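Local structure of probable zinc protease (Pseudomonas aeruginosa, 4NNZ) at residues 285-288 and 289-293; 137-140 and 141-144; 200-203 and 204-208. The protein probably serves as one subunit of a heterodimeric zinc metalloprotease of the peptidase M16 family. All coordinates share one frame; numbering follows the deposited sequence.

Contact 1: 285-288 and 289-293; sequences SRLE and RGEEL
The guanidinium of Arg289 lies flat against the start of the segment 285-288, with Ser285 CA 3.5 Å above one face and displaced toward the rim of the group. Ser285 CB comes to the end of the same group, 3.6 Å from Arg289 NH2. A bend at the third torsion (chi3 -58°) folds the arginine chain back along the helix it has just left. Outside the two segments Tyr279 holds this group twice: its carbonyl accepts from Arg289 NH2 and its ring makes a cation-pi contact.

Arg289 is the first residue to depart from helical geometry where helix 282-288 ends, and a tight return loop then leads into strand 294-301, an outermost strand of the five-stranded sheet. Gly290 turns the chain in that loop with a positive phi of 76°, a conformation that by itself favours glycine. One weak hydrogen bond spans the turn, from Leu293 N to Leu287 O, at 2.7 Å but with an N-H...O angle of just 120°.

On the buried side of the turn, Leu287 and Leu293 run side by side in the same direction, and their CD2 atoms meet at 4.0 Å. Glu291 runs beside Leu287, pointing the same way, its OE2 4.0 Å from Leu287 CD2. Both leucines are buried against helix 325-341, Leu287 on Leu332 and Gln335, Leu293 on Gln327.

Contact 2: 137-140 and 141-144; sequences DDNP and NALA
With CG swung opposite the backbone N (chi1 179°), the side chain of Asn139 reaches forward to Ala142, and its amide ND2 comes to rest 3.6 Å from Ala142 CB. Leu143 has a similar first torsion (chi1 -166°), which sends its branch back toward the preceding turn and sets CD1 3.3 Å from Asp137 O. The two side chains thus cross the bend in both directions, one leaning onto the new helix and the other returning from it.

Asn139 occupies the N-cap position. Its carbonyl opens the helical bonding: Leu143 N donates to Asn139 O at 3.0 Å, and the donor sits almost in line with the C=O bond (167°). The next bond runs from Ala144 N to Pro140 O, 3.2 Å long, its donor tilted out of the carbonyl plane. Pro140 fills the first helical position, where a residue without an N-H costs no helical hydrogen bond, and its CB lies close to the next backbone amide, 3.1 Å from Asn141 N. Leu143 CB packs against both carbonyl oxygens, 3.5 Å from Asn139 O.

On the side of the preceding helix, Asp137 pairs with Arg132 in a salt bridge. The bend joins helix 118-137 to helix 140-152, and Pro140 and Ala144 together face strand 233-240, resting on Val240 and Leu238.

Contact 3: 200-203 and 204-208; sequences ADEV and KTLAK
Thr205 grips Asp201 O with both of its donors: OG1 gives a hydrogen bond of 3.0 Å to that carbonyl oxygen, and Thr205 N gives another of 3.1 Å to it. They approach from opposite faces of the carbonyl plane, the hydroxyl tilted 22° from it and the amide 33°. The hydroxyl reaches back one turn because OG1 sits opposite the carbonyl carbon of its own residue (chi1 -61°), beside the backbone N.

Regular helix bonds flank this double grip. Lys204 N donates to Ala200 O at 3.0 Å, and Ala207 N to Val203 O at 3.1 Å, the latter nearly in line with the C=O bond. Lys204 CB packs 3.4 Å from Ala200 O before the rest of its chain leads away, toward a cation-pi contact with Phe10.

Further out, the start of helix 200-211 is fixed by two bonds, Ala200 N to the carboxylate of Glu22 and Glu202 N to Thr199 OG1. Val203 packs on Val198, Ala207 on Leu12, and Leu206 reaches Pro101 and Leu104 of helix 100-112.

Asp201 OD1 and Lys204 NZ, at 5.8 Å, bear opposite charges without touching, so any attraction between them is probably modest. The hydrogen bonds that cross the turn all end on backbone carbonyls, and the threonine hydroxyl is satisfied by the helix that carries it.

Overall arrangement
The three contacts show a helix end, a bend into a helix, and the opening turns of a third helix. Contact 1 closes helix 282-288, contact 2 opens helix 140-152, and contact 3 takes in the first turns of helix 200-211. Contact 2 is at the surface, while contacts 1 and 3 are partly buried, each setting hydrophobic residues against the fold. Contacts 1 and 2 both border the five-stranded sheet, by way of its two outermost strands, 294-301 and 233-240, with centres 28 Å apart. Contact 3 lies across the chain's centre from both, its centre 56 Å from that of contact 1. Hydrogen bonding is sparse in contact 1 and regular in contacts 2 and 3.

Contact 1: 285-288 and 289-293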
loop_
_atom_site.group_PDB
_atom_site.type_symbol
_atom_site.label_atom_id
_atom_site.label_comp_id
_atom_site.label_asym_id
_atom_site.label_seq_id
_atom_site.Cartn_x
_atom_site.Cartn_y
_atom_site.Cartn_z
ATOM N N SER A 285 15.495 -5.892 -33.779
ATOM C CA SER A 285 15.370 -5.977 -35.195
ATOM C C SER A 285 14.214 -5.189 -35.699
ATOM O O SER A 285 14.324 -4.451 -36.644
ATOM C CB SER A 285 15.109 -7.402 -35.544
ATOM O OG SER A 285 14.846 -8.094 -34.379
ATOM N N ARG A 286 13.066 -5.424 -35.116
ATOM C CA ARG A 286 11.891 -4.709 -35.495
ATOM C C ARG A 286 11.749 -3.232 -35.155
ATOM O O ARG A 286 11.271 -2.491 -35.972
ATOM C CB ARG A 286 10.683 -5.496 -35.091
ATOM C CG ARG A 286 10.782 -6.910 -35.556
ATOM C CD ARG A 286 9.500 -7.642 -35.309
ATOM N NE ARG A 286 9.594 -8.999 -35.771
ATOM C CZ ARG A 286 8.599 -9.855 -35.781
ATOM N NH1 ARG A 286 7.423 -9.493 -35.356
ATOM N NH2 ARG A 286 8.796 -11.071 -36.222
ATOM N N LEU A 287 12.076 -2.812 -33.940
ATOM C CA LEU A 287 11.827 -1.434 -33.548
ATOM C C LEU A 287 13.010 -0.508 -33.523
ATOM O O LEU A 287 12.905 0.627 -33.878
ATOM C CB LEU A 287 11.127 -1.390 -32.214
ATOM C CG LEU A 287 9.810 -2.107 -32.233
ATOM C CD1 LEU A 287 9.081 -1.863 -30.939
ATOM C CD2 LEU A 287 8.982 -1.634 -33.395
ATOM N N GLU A 288 14.127 -0.996 -33.029
ATOM C CA GLU A 288 15.400 -0.303 -33.102
ATOM C C GLU A 288 15.992 -0.180 -34.490
ATOM O O GLU A 288 16.475 0.849 -34.901
ATOM C CB GLU A 288 16.386 -1.001 -32.223
ATOM C CG GLU A 288 17.417 -0.079 -31.679
ATOM C CD GLU A 288 18.467 -0.802 -30.890
ATOM O OE1 GLU A 288 18.125 -1.578 -29.985
ATOM O OE2 GLU A 288 19.647 -0.583 -31.173
ATOM N N ARG A 289 16.058 -1.301 -35.158
ATOM C CA ARG A 289 16.430 -1.325 -36.531
ATOM C C ARG A 289 15.101 -1.464 -37.193
ATOM O O ARG A 289 14.138 -1.641 -36.533
ATOM C CB ARG A 289 17.321 -2.516 -36.795
ATOM C CG ARG A 289 18.527 -2.529 -35.902
ATOM C CD ARG A 289 19.613 -3.448 -36.392
ATOM N NE ARG A 289 19.163 -4.814 -36.537
ATOM C CZ ARG A 289 19.091 -5.674 -35.546
ATOM N NH1 ARG A 289 19.430 -5.294 -34.346
ATOM N NH2 ARG A 289 18.702 -6.905 -35.765
ATOM N N GLY A 290 15.010 -1.317 -38.491
ATOM C CA GLY A 290 13.847 -1.784 -39.208
ATOM C C GLY A 290 12.621 -0.921 -39.081
ATOM O O GLY A 290 11.619 -1.187 -39.675
ATOM N N GLU A 291 12.697 0.102 -38.268
ATOM C CA GLU A 291 11.589 0.997 -38.104
ATOM C C GLU A 291 12.064 2.213 -37.401
ATOM O O GLU A 291 11.474 3.244 -37.513
ATOM C CB GLU A 291 10.505 0.356 -37.315
ATOM C CG GLU A 291 9.207 0.284 -38.044
ATOM C CD GLU A 291 8.215 -0.537 -37.289
ATOM O OE1 GLU A 291 8.309 -1.777 -37.359
ATOM O OE2 GLU A 291 7.365 0.059 -36.615
ATOM N N GLU A 292 13.118 2.057 -36.633
ATOM C CA GLU A 292 13.768 3.157 -35.974
ATOM C C GLU A 292 12.891 3.821 -34.967
ATOM O O GLU A 292 13.086 4.959 -34.646
ATOM C CB GLU A 292 14.200 4.189 -36.985
ATOM C CG GLU A 292 14.490 3.655 -38.369
ATOM C CD GLU A 292 14.403 4.733 -39.421
ATOM O OE1 GLU A 292 13.850 5.810 -39.129
ATOM O OE2 GLU A 292 14.887 4.508 -40.539
ATOM N N LEU A 293 11.928 3.101 -34.448
ATOM C CA LEU A 293 11.046 3.640 -33.443
ATOM C C LEU A 293 11.699 4.001 -32.109
ATOM O O LEU A 293 11.416 5.009 -31.535
ATOM C CB LEU A 293 9.917 2.660 -33.246
ATOM C CG LEU A 293 8.705 3.137 -32.498
ATOM C CD1 LEU A 293 8.185 4.385 -33.142
ATOM C CD2 LEU A 293 7.681 2.050 -32.581
#

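Contact 2: 137-140 and 141-144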
loop_
_atom_site.group_PDB
_atom_site.type_symbol
_atom_site.label_atom_id
_atom_site.label_comp_id
_atom_site.label_asym_id
_atom_site.label_seq_id
_atom_site.Cartn_x
_atom_site.Cartn_y
_atom_site.Cartn_z
ATOM N N ASP A 137 15.379 10.187 -4.801
ATOM C CA ASP A 137 14.818 11.454 -5.149
ATOM C C ASP A 137 15.620 12.236 -6.166
ATOM O O ASP A 137 15.067 12.832 -7.043
ATOM C CB ASP A 137 14.660 12.283 -3.905
ATOM C CG ASP A 137 13.532 11.842 -3.060
ATOM O OD1 ASP A 137 12.724 11.049 -3.495
ATOM O OD2 ASP A 137 13.430 12.292 -1.938
ATOM N N ASP A 138 16.921 12.249 -6.034
ATOM C CA ASP A 138 17.724 12.983 -6.960
ATOM C C ASP A 138 18.177 12.150 -8.134
ATOM O O ASP A 138 18.850 12.635 -8.994
ATOM C CB ASP A 138 18.891 13.643 -6.256
ATOM C CG ASP A 138 18.451 14.595 -5.185
ATOM O OD1 ASP A 138 17.256 14.882 -5.091
ATOM O OD2 ASP A 138 19.298 15.076 -4.431
ATOM N N ASN A 139 17.801 10.896 -8.163
ATOM C CA ASN A 139 18.035 10.107 -9.326
ATOM C C ASN A 139 16.748 9.979 -10.084
ATOM O O ASN A 139 15.864 9.289 -9.673
ATOM C CB ASN A 139 18.537 8.748 -8.923
ATOM C CG ASN A 139 18.788 7.854 -10.095
ATOM O OD1 ASN A 139 18.480 8.191 -11.207
ATOM N ND2 ASN A 139 19.348 6.703 -9.844
ATOM N N PRO A 140 16.623 10.643 -11.209
ATOM C CA PRO A 140 15.339 10.726 -11.893
ATOM C C PRO A 140 14.740 9.408 -12.352
ATOM O O PRO A 140 13.548 9.270 -12.278
ATOM C CB PRO A 140 15.633 11.629 -13.074
ATOM C CG PRO A 140 17.060 11.473 -13.308
ATOM C CD PRO A 140 17.667 11.336 -11.960
ATOM N N ASN A 141 15.522 8.494 -12.857
ATOM C CA ASN A 141 14.999 7.193 -13.147
ATOM C C ASN A 141 14.573 6.379 -11.967
ATOM O O ASN A 141 13.632 5.673 -12.047
ATOM C CB ASN A 141 15.932 6.429 -14.027
ATOM C CG ASN A 141 16.156 7.128 -15.313
ATOM O OD1 ASN A 141 15.224 7.371 -16.060
ATOM N ND2 ASN A 141 17.392 7.498 -15.571
ATOM N N ALA A 142 15.300 6.462 -10.881
ATOM C CA ALA A 142 14.937 5.781 -9.680
ATOM C C ALA A 142 13.623 6.302 -9.166
ATOM O O ALA A 142 12.837 5.564 -8.647
ATOM C CB ALA A 142 16.019 5.945 -8.641
ATOM N N LEU A 143 13.438 7.598 -9.274
ATOM C CA LEU A 143 12.268 8.272 -8.794
ATOM C C LEU A 143 11.037 7.858 -9.519
ATOM O O LEU A 143 10.030 7.591 -8.932
ATOM C CB LEU A 143 12.441 9.764 -8.996
ATOM C CG LEU A 143 11.529 10.754 -8.304
ATOM C CD1 LEU A 143 12.120 12.127 -8.360
ATOM C CD2 LEU A 143 10.173 10.815 -8.925
ATOM N N ALA A 144 11.142 7.837 -10.822
ATOM C CA ALA A 144 10.066 7.453 -11.674
ATOM C C ALA A 144 9.661 6.040 -11.420
ATOM O O ALA A 144 8.515 5.739 -11.383
ATOM C CB ALA A 144 10.487 7.614 -13.115
#

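Contact 3: 200-203 and 204-208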
loop_
_atom_site.group_PDB
_atom_site.type_symbol
_atom_site.label_atom_id
_atom_site.label_comp_id
_atom_site.label_asym_id
_atom_site.label_seq_id
_atom_site.Cartn_x
_atom_site.Cartn_y
_atom_site.Cartn_z
ATOM N N ALA A 200 29.767 -31.825 4.482
ATOM C CA ALA A 200 28.457 -31.534 4.986
ATOM C C ALA A 200 28.365 -31.823 6.446
ATOM O O ALA A 200 27.616 -31.195 7.150
ATOM C CB ALA A 200 27.425 -32.319 4.222
ATOM N N ASP A 201 29.073 -32.833 6.888
ATOM C CA ASP A 201 29.147 -33.127 8.294
ATOM C C ASP A 201 29.886 -32.096 9.086
ATOM O O ASP A 201 29.560 -31.807 10.210
ATOM C CB ASP A 201 29.676 -34.512 8.513
ATOM C CG ASP A 201 28.601 -35.523 8.422
ATOM O OD1 ASP A 201 27.598 -35.378 9.128
ATOM O OD2 ASP A 201 28.729 -36.442 7.619
ATOM N N GLU A 202 30.913 -31.568 8.487
ATOM C CA GLU A 202 31.649 -30.553 9.135
ATOM C C GLU A 202 30.747 -29.372 9.359
ATOM O O GLU A 202 30.718 -28.837 10.426
ATOM C CB GLU A 202 32.764 -30.150 8.200
ATOM C CG GLU A 202 33.946 -29.466 8.830
ATOM C CD GLU A 202 35.182 -29.650 7.995
ATOM O OE1 GLU A 202 36.231 -30.057 8.544
ATOM O OE2 GLU A 202 35.085 -29.418 6.783
ATOM N N VAL A 203 30.016 -28.957 8.342
ATOM C CA VAL A 203 29.127 -27.815 8.469
ATOM C C VAL A 203 28.019 -28.072 9.478
ATOM O O VAL A 203 27.673 -27.226 10.269
ATOM C CB VAL A 203 28.508 -27.447 7.118
ATOM C CG1 VAL A 203 27.515 -26.327 7.273
ATOM C CG2 VAL A 203 29.566 -27.066 6.127
ATOM N N LYS A 204 27.493 -29.277 9.467
ATOM C CA LYS A 204 26.398 -29.605 10.323
ATOM C C LYS A 204 26.817 -29.405 11.742
ATOM O O LYS A 204 26.076 -28.904 12.546
ATOM C CB LYS A 204 26.030 -31.051 10.122
ATOM C CG LYS A 204 25.004 -31.557 11.101
ATOM C CD LYS A 204 24.375 -32.852 10.604
ATOM C CE LYS A 204 22.915 -32.986 11.008
ATOM N NZ LYS A 204 22.097 -33.708 10.007
ATOM N N THR A 205 28.028 -29.793 12.048
ATOM C CA THR A 205 28.522 -29.677 13.384
ATOM C C THR A 205 28.635 -28.260 13.872
ATOM O O THR A 205 28.327 -27.976 14.993
ATOM C CB THR A 205 29.874 -30.369 13.480
ATOM O OG1 THR A 205 29.699 -31.740 13.162
ATOM C CG2 THR A 205 30.433 -30.252 14.846
ATOM N N LEU A 206 29.147 -27.386 13.038
ATOM C CA LEU A 206 29.323 -25.997 13.406
ATOM C C LEU A 206 28.038 -25.263 13.634
ATOM O O LEU A 206 27.957 -24.419 14.482
ATOM C CB LEU A 206 30.205 -25.278 12.418
ATOM C CG LEU A 206 31.601 -25.844 12.476
ATOM C CD1 LEU A 206 31.688 -26.971 11.493
ATOM C CD2 LEU A 206 32.647 -24.794 12.191
ATOM N N ALA A 207 27.039 -25.594 12.859
ATOM C CA ALA A 207 25.802 -24.903 12.942
ATOM C C ALA A 207 25.208 -25.080 14.318
ATOM O O ALA A 207 24.743 -24.130 14.922
ATOM C CB ALA A 207 24.869 -25.452 11.898
ATOM N N LYS A 208 25.221 -26.308 14.810
ATOM C CA LYS A 208 24.710 -26.605 16.124
ATOM C C LYS A 208 25.538 -25.888 17.110
ATOM O O LYS A 208 25.042 -25.372 18.075
ATOM C CB LYS A 208 24.777 -28.084 16.395
ATOM C CG LYS A 208 23.764 -28.868 15.607
ATOM C CD LYS A 208 24.327 -30.192 15.162
ATOM C CE LYS A 208 23.821 -30.572 13.779
ATOM N NZ LYS A 208 23.800 -32.046 13.555
#